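Local coordinates for galactose-binding like protein (Bacteroides thetaiotaomicron, PDB 7M1A) that probably binds carbohydrate and may degrade it, as a SusE-like protein with a bound calcium ion, this chain being its galactose-binding-like domain, at residues E99-L113 against N143-K157. Residues are numbered along the deposited sequence; the frame is centred on the assembly and turned at random.
Sequences EPNPDGSWDQWVKLL and NVPLDMPRVRYIRIK
Arg155 passes between two tryptophans of the 99-113 segment and ends on a backbone carbonyl. Its CD methylene lies over the face of Trp109, 3.6 Å from the centroid of the six-membered ring, a CH-pi contact for which a long aliphatic stem is well suited. The guanidinium then passes over Trp106 in a cation-pi contact, CZ standing 4.5 Å from the centroid of its six-membered ring, the two planes 44° apart. A bend at chi3 (135°) turns the head toward Gly104 O, which NH1 (2.9 Å) and NH2 (3.1 Å) grip end-on from one side of the carbonyl plane. NH2 also makes a salt bridge to Asp16, and NE a hydrogen bond to Thr59. Gly104 suits this place because it closes the Asn101-Gly104 type I turn with positive phi and brings no side chain against NH2. A leucine in place of Arg155 has no side-chain N-H groups and would probably leave Gly104 O and the charge of Asp16 without their mates. Farther along, Pro100 lays CD squarely over the Tyr153 ring, 3.5 Å from its centroid, while Arg152 CG covers the opposite face. One water joins Tyr153 OH to Glu99 OE1, and Glu99 OE2 makes a salt bridge to Arg9 of the second subunit. At the other end Leu112 is forked: CD1 meets Val151 CG2 tip to tip at 4.1 Å, and CD2 packs against loop residue Met148, a selenomethionine here. Loop 99-109 packs prolyl and indole groups on strand 151-158, which, like strand 110-116 of Leu112, pairs antiparallel with strand 88-96; strand 56-66 lies along the other edge of 151-158.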
loop_
_atom_site.group_PDB
_atom_site.type_symbol
_atom_site.label_atom_id
_atom_site.label_comp_id
_atom_site.label_asym_id
_atom_site.label_seq_id
_atom_site.Cartn_x
_atom_site.Cartn_y
_atom_site.Cartn_z
ATOM N N GLU A 99 0.393 16.834 -4.561
ATOM C CA GLU A 99 -0.329 15.730 -3.991
ATOM C C GLU A 99 -1.479 15.267 -4.869
ATOM O O GLU A 99 -2.413 16.059 -5.206
ATOM C CB GLU A 99 -0.958 16.229 -2.682
ATOM C CG GLU A 99 -1.460 15.089 -1.823
ATOM C CD GLU A 99 -0.345 14.130 -1.349
ATOM O OE1 GLU A 99 0.635 14.625 -0.745
ATOM O OE2 GLU A 99 -0.469 12.933 -1.597
ATOM N N PRO A 100 -1.516 13.985 -5.246
ATOM C CA PRO A 100 -2.663 13.456 -5.984
ATOM C C PRO A 100 -4.009 13.589 -5.283
ATOM O O PRO A 100 -4.121 13.292 -4.030
ATOM C CB PRO A 100 -2.367 11.966 -6.226
ATOM C CG PRO A 100 -0.829 12.005 -6.216
ATOM C CD PRO A 100 -0.426 12.985 -5.107
ATOM N N ASN A 101 -5.048 14.000 -6.002
ATOM C CA ASN A 101 -6.350 14.064 -5.360
ATOM C C ASN A 101 -6.763 12.648 -5.086
ATOM O O ASN A 101 -6.733 11.780 -5.966
ATOM C CB ASN A 101 -7.364 14.729 -6.293
ATOM C CG ASN A 101 -8.631 15.068 -5.513
ATOM O OD1 ASN A 101 -9.326 14.156 -5.067
ATOM N ND2 ASN A 101 -9.127 16.302 -5.513
ATOM N N PRO A 102 -7.261 12.359 -3.852
ATOM C CA PRO A 102 -7.741 11.005 -3.567
ATOM C C PRO A 102 -8.959 10.479 -4.252
ATOM O O PRO A 102 -9.223 9.258 -4.217
ATOM C CB PRO A 102 -8.170 10.994 -2.125
ATOM C CG PRO A 102 -7.710 12.243 -1.566
ATOM C CD PRO A 102 -7.274 13.207 -2.665
ATOM N N ASP A 103 -9.617 11.353 -5.070
ATOM C CA ASP A 103 -10.753 10.919 -5.863
ATOM C C ASP A 103 -10.283 10.206 -7.122
ATOM O O ASP A 103 -11.107 9.592 -7.767
ATOM C CB ASP A 103 -11.626 12.104 -6.251
ATOM C CG ASP A 103 -11.052 13.153 -7.198
ATOM O OD1 ASP A 103 -10.041 12.930 -7.807
ATOM O OD2 ASP A 103 -11.691 14.240 -7.275
ATOM N N GLY A 104 -8.951 10.129 -7.340
ATOM C CA GLY A 104 -8.471 9.353 -8.480
ATOM C C GLY A 104 -8.680 9.947 -9.867
ATOM O O GLY A 104 -8.372 9.294 -10.904
ATOM N N SER A 105 -9.188 11.196 -9.911
ATOM C CA SER A 105 -9.402 11.829 -11.193
ATOM C C SER A 105 -8.068 11.995 -11.945
ATOM O O SER A 105 -6.993 12.237 -11.388
ATOM C CB SER A 105 -10.094 13.190 -11.041
ATOM O OG SER A 105 -10.165 13.853 -12.342
ATOM N N TRP A 106 -8.174 11.989 -13.281
ATOM C CA TRP A 106 -7.004 12.222 -14.142
ATOM C C TRP A 106 -6.640 13.711 -14.317
ATOM O O TRP A 106 -5.641 14.070 -14.946
ATOM C CB TRP A 106 -7.219 11.552 -15.496
ATOM C CG TRP A 106 -7.155 10.063 -15.444
ATOM C CD1 TRP A 106 -8.195 9.157 -15.365
ATOM C CD2 TRP A 106 -5.961 9.295 -15.316
ATOM N NE1 TRP A 106 -7.697 7.865 -15.296
ATOM C CE2 TRP A 106 -6.336 7.933 -15.305
ATOM C CE3 TRP A 106 -4.621 9.643 -15.385
ATOM C CZ2 TRP A 106 -5.394 6.914 -15.265
ATOM C CZ3 TRP A 106 -3.686 8.616 -15.363
ATOM C CH2 TRP A 106 -4.075 7.289 -15.313
ATOM N N ASP A 107 -7.506 14.607 -13.872
ATOM C CA ASP A 107 -7.378 15.998 -14.210
ATOM C C ASP A 107 -5.971 16.555 -14.019
ATOM O O ASP A 107 -5.539 17.383 -14.838
ATOM C CB ASP A 107 -8.406 16.856 -13.440
ATOM C CG ASP A 107 -9.839 16.665 -13.933
ATOM O OD1 ASP A 107 -10.057 16.162 -15.064
ATOM O OD2 ASP A 107 -10.739 17.126 -13.220
ATOM N N GLN A 108 -5.306 16.306 -12.855
ATOM C CA GLN A 108 -4.060 16.958 -12.555
ATOM C C GLN A 108 -2.860 16.266 -13.265
ATOM O O GLN A 108 -1.716 16.735 -13.095
ATOM C CB GLN A 108 -3.748 17.046 -11.052
ATOM C CG GLN A 108 -3.268 15.744 -10.448
ATOM C CD GLN A 108 -3.538 15.729 -8.958
ATOM O OE1 GLN A 108 -4.609 15.309 -8.545
ATOM N NE2 GLN A 108 -2.564 16.223 -8.188
ATOM N N TRP A 109 -3.044 15.059 -13.875
ATOM C CA TRP A 109 -1.923 14.153 -14.336
ATOM C C TRP A 109 -1.565 14.515 -15.779
ATOM O O TRP A 109 -2.442 14.876 -16.594
ATOM C CB TRP A 109 -2.430 12.715 -14.206
ATOM C CG TRP A 109 -2.674 12.295 -12.786
ATOM C CD1 TRP A 109 -3.829 12.419 -12.097
ATOM C CD2 TRP A 109 -1.725 11.636 -11.963
ATOM N NE1 TRP A 109 -3.633 11.914 -10.810
ATOM C CE2 TRP A 109 -2.356 11.387 -10.722
ATOM C CE3 TRP A 109 -0.373 11.243 -12.181
ATOM C CZ2 TRP A 109 -1.698 10.733 -9.680
ATOM C CZ3 TRP A 109 0.257 10.587 -11.142
ATOM C CH2 TRP A 109 -0.391 10.368 -9.905
ATOM N N VAL A 110 -0.278 14.262 -16.106
ATOM C CA VAL A 110 0.214 14.451 -17.431
ATOM C C VAL A 110 0.778 13.126 -17.924
ATOM O O VAL A 110 1.410 12.365 -17.196
ATOM C CB VAL A 110 1.251 15.600 -17.427
ATOM C CG1 VAL A 110 1.939 15.788 -18.770
ATOM C CG2 VAL A 110 0.522 16.918 -17.134
ATOM N N LYS A 111 0.538 12.816 -19.198
ATOM C CA LYS A 111 0.987 11.537 -19.760
ATOM C C LYS A 111 2.454 11.689 -20.187
ATOM O O LYS A 111 2.790 12.573 -20.956
ATOM C CB LYS A 111 0.143 11.085 -20.960
ATOM C CG LYS A 111 0.577 9.695 -21.477
ATOM C CD LYS A 111 -0.381 9.108 -22.511
ATOM C CE LYS A 111 -0.438 9.931 -23.780
ATOM N NZ LYS A 111 -1.254 9.226 -24.769
ATOM N N LEU A 112 3.312 10.860 -19.591
ATOM C CA LEU A 112 4.773 10.955 -19.742
ATOM C C LEU A 112 5.211 10.069 -20.907
ATOM O O LEU A 112 6.100 10.449 -21.702
ATOM C CB LEU A 112 5.457 10.565 -18.448
ATOM C CG LEU A 112 5.145 11.504 -17.257
ATOM C CD1 LEU A 112 5.729 10.693 -16.069
ATOM C CD2 LEU A 112 5.950 12.786 -17.392
ATOM N N LEU A 113 4.621 8.860 -21.000
ATOM C CA LEU A 113 5.081 7.858 -21.958
ATOM C C LEU A 113 3.910 7.012 -22.457
ATOM O O LEU A 113 3.084 6.570 -21.655
ATOM C CB LEU A 113 6.039 6.815 -21.312
ATOM C CG LEU A 113 7.390 7.398 -20.833
ATOM C CD1 LEU A 113 8.096 6.428 -19.896
ATOM C CD2 LEU A 113 8.291 7.846 -21.983
ATOM N N ASN A 143 13.259 6.543 -23.171
ATOM C CA ASN A 143 13.716 7.842 -22.703
ATOM C C ASN A 143 12.505 8.759 -22.536
ATOM O O ASN A 143 11.590 8.779 -23.325
ATOM C CB ASN A 143 14.608 8.464 -23.814
ATOM C CG ASN A 143 15.879 7.621 -23.966
ATOM O OD1 ASN A 143 16.481 7.097 -23.012
ATOM N ND2 ASN A 143 16.377 7.477 -25.192
ATOM N N VAL A 144 12.513 9.520 -21.440
ATOM C CA VAL A 144 11.418 10.477 -21.201
ATOM C C VAL A 144 11.748 11.796 -21.870
ATOM O O VAL A 144 12.848 12.284 -21.671
ATOM C CB VAL A 144 11.288 10.595 -19.666
ATOM C CG1 VAL A 144 10.281 11.683 -19.342
ATOM C CG2 VAL A 144 10.930 9.293 -18.955
ATOM N N PRO A 145 10.842 12.368 -22.714
ATOM C CA PRO A 145 11.188 13.631 -23.392
ATOM C C PRO A 145 11.638 14.700 -22.409
ATOM O O PRO A 145 11.012 14.826 -21.336
ATOM C CB PRO A 145 9.884 14.004 -24.071
ATOM C CG PRO A 145 9.211 12.646 -24.315
ATOM C CD PRO A 145 9.530 11.806 -23.088
ATOM N N LEU A 146 12.567 15.588 -22.817
ATOM C CA LEU A 146 13.063 16.737 -22.019
ATOM C C LEU A 146 11.969 17.783 -21.819
ATOM O O LEU A 146 12.008 18.423 -20.762
ATOM C CB LEU A 146 14.232 17.391 -22.789
ATOM C CG LEU A 146 14.901 18.577 -22.106
ATOM C CD1 LEU A 146 15.672 18.116 -20.879
ATOM C CD2 LEU A 146 15.836 19.287 -23.058
ATOM N N ASP A 147 10.924 17.827 -22.614
ATOM C CA ASP A 147 9.873 18.803 -22.301
ATOM C C ASP A 147 8.858 18.330 -21.277
ATOM O O ASP A 147 7.984 19.113 -20.916
ATOM C CB ASP A 147 9.181 19.249 -23.576
ATOM C CG ASP A 147 8.348 18.220 -24.288
ATOM O OD1 ASP A 147 8.201 17.055 -23.823
ATOM O OD2 ASP A 147 7.782 18.669 -25.323
HETATM N N MSE A 148 8.992 17.120 -20.716
HETATM C CA MSE A 148 8.084 16.749 -19.628
HETATM C C MSE A 148 8.429 17.529 -18.366
HETATM O O MSE A 148 9.598 17.750 -18.110
HETATM C CB MSE A 148 8.275 15.227 -19.406
HETATM C CG MSE A 148 7.616 14.428 -20.591
HETATM SE SE MSE A 148 5.709 14.775 -20.893
HETATM C CE MSE A 148 4.563 15.316 -19.480
ATOM N N PRO A 149 7.409 17.845 -17.506
ATOM C CA PRO A 149 7.689 18.513 -16.244
ATOM C C PRO A 149 8.322 17.532 -15.266
ATOM O O PRO A 149 8.205 16.287 -15.370
ATOM C CB PRO A 149 6.319 18.859 -15.655
ATOM C CG PRO A 149 5.360 17.851 -16.346
ATOM C CD PRO A 149 5.978 17.535 -17.697
ATOM N N ARG A 150 8.958 18.112 -14.226
ATOM C CA ARG A 150 9.357 17.301 -13.079
ATOM C C ARG A 150 8.131 16.720 -12.397
ATOM O O ARG A 150 7.057 17.345 -12.357
ATOM C CB ARG A 150 10.157 18.093 -12.036
ATOM C CG ARG A 150 11.480 18.611 -12.570
ATOM C CD ARG A 150 12.512 18.883 -11.480
ATOM N NE ARG A 150 12.095 19.998 -10.699
ATOM C CZ ARG A 150 12.743 20.379 -9.581
ATOM N NH1 ARG A 150 13.769 19.715 -9.071
ATOM N NH2 ARG A 150 12.305 21.425 -8.915
ATOM N N VAL A 151 8.265 15.461 -11.933
ATOM C CA VAL A 151 7.138 14.792 -11.271
ATOM C C VAL A 151 7.602 13.993 -10.078
ATOM O O VAL A 151 8.779 13.732 -9.938
ATOM C CB VAL A 151 6.433 13.784 -12.237
ATOM C CG1 VAL A 151 5.701 14.512 -13.386
ATOM C CG2 VAL A 151 7.396 12.734 -12.903
ATOM N N ARG A 152 6.685 13.895 -9.086
ATOM C CA ARG A 152 6.926 13.065 -7.950
ATOM C C ARG A 152 5.987 11.864 -7.854
ATOM O O ARG A 152 6.407 10.852 -7.308
ATOM C CB ARG A 152 6.714 13.928 -6.691
ATOM C CG ARG A 152 6.806 13.126 -5.393
ATOM C CD ARG A 152 6.902 13.976 -4.146
ATOM N NE ARG A 152 6.827 13.041 -3.016
ATOM C CZ ARG A 152 6.954 13.454 -1.776
ATOM N NH1 ARG A 152 7.238 14.730 -1.540
ATOM N NH2 ARG A 152 6.851 12.608 -0.761
ATOM N N TYR A 153 4.825 11.919 -8.465
ATOM C CA TYR A 153 3.819 10.864 -8.346
ATOM C C TYR A 153 3.606 10.254 -9.712
ATOM O O TYR A 153 3.703 10.989 -10.704
ATOM C CB TYR A 153 2.514 11.473 -7.818
ATOM C CG TYR A 153 2.773 12.200 -6.532
ATOM C CD1 TYR A 153 2.967 11.540 -5.301
ATOM C CD2 TYR A 153 2.863 13.593 -6.537
ATOM C CE1 TYR A 153 3.176 12.280 -4.139
ATOM C CE2 TYR A 153 3.133 14.329 -5.394
ATOM C CZ TYR A 153 3.324 13.663 -4.188
ATOM O OH TYR A 153 3.586 14.395 -3.044
ATOM N N ILE A 154 3.348 8.968 -9.717
ATOM C CA ILE A 154 3.258 8.234 -10.983
ATOM C C ILE A 154 1.985 7.418 -11.020
ATOM O O ILE A 154 1.539 6.884 -10.003
ATOM C CB ILE A 154 4.455 7.285 -11.134
ATOM C CG1 ILE A 154 5.775 8.082 -11.203
ATOM C CG2 ILE A 154 4.341 6.406 -12.394
ATOM C CD1 ILE A 154 5.993 8.910 -12.430
ATOM N N ARG A 155 1.386 7.293 -12.208
ATOM C CA ARG A 155 0.351 6.304 -12.458
ATOM C C ARG A 155 0.779 5.427 -13.639
ATOM O O ARG A 155 1.355 5.918 -14.642
ATOM C CB ARG A 155 -1.031 6.893 -12.715
ATOM C CG ARG A 155 -1.679 7.320 -11.431
ATOM C CD ARG A 155 -2.951 8.103 -11.769
ATOM N NE ARG A 155 -3.952 7.520 -10.827
ATOM C CZ ARG A 155 -5.231 7.833 -10.896
ATOM N NH1 ARG A 155 -5.673 8.739 -11.780
ATOM N NH2 ARG A 155 -6.137 7.229 -10.133
ATOM N N ILE A 156 0.423 4.143 -13.546
ATOM C CA ILE A 156 0.530 3.262 -14.719
ATOM C C ILE A 156 -0.878 2.801 -15.091
ATOM O O ILE A 156 -1.691 2.453 -14.238
ATOM C CB ILE A 156 1.500 2.113 -14.452
ATOM C CG1 ILE A 156 2.938 2.716 -14.429
ATOM C CG2 ILE A 156 1.398 1.006 -15.509
ATOM C CD1 ILE A 156 4.033 1.743 -14.058
ATOM N N LYS A 157 -1.215 2.968 -16.397
ATOM C CA LYS A 157 -2.498 2.537 -16.956
ATOM C C LYS A 157 -2.252 1.405 -17.973
ATOM O O LYS A 157 -1.492 1.592 -18.915
ATOM C CB LYS A 157 -3.166 3.757 -17.593
ATOM C CG LYS A 157 -4.531 3.499 -18.247
ATOM C CD LYS A 157 -5.037 4.749 -19.092
ATOM C CE LYS A 157 -6.495 4.551 -19.435
ATOM N NZ LYS A 157 -7.089 5.690 -20.182
HETATM O O HOH W 1 3.256 13.996 -0.518
#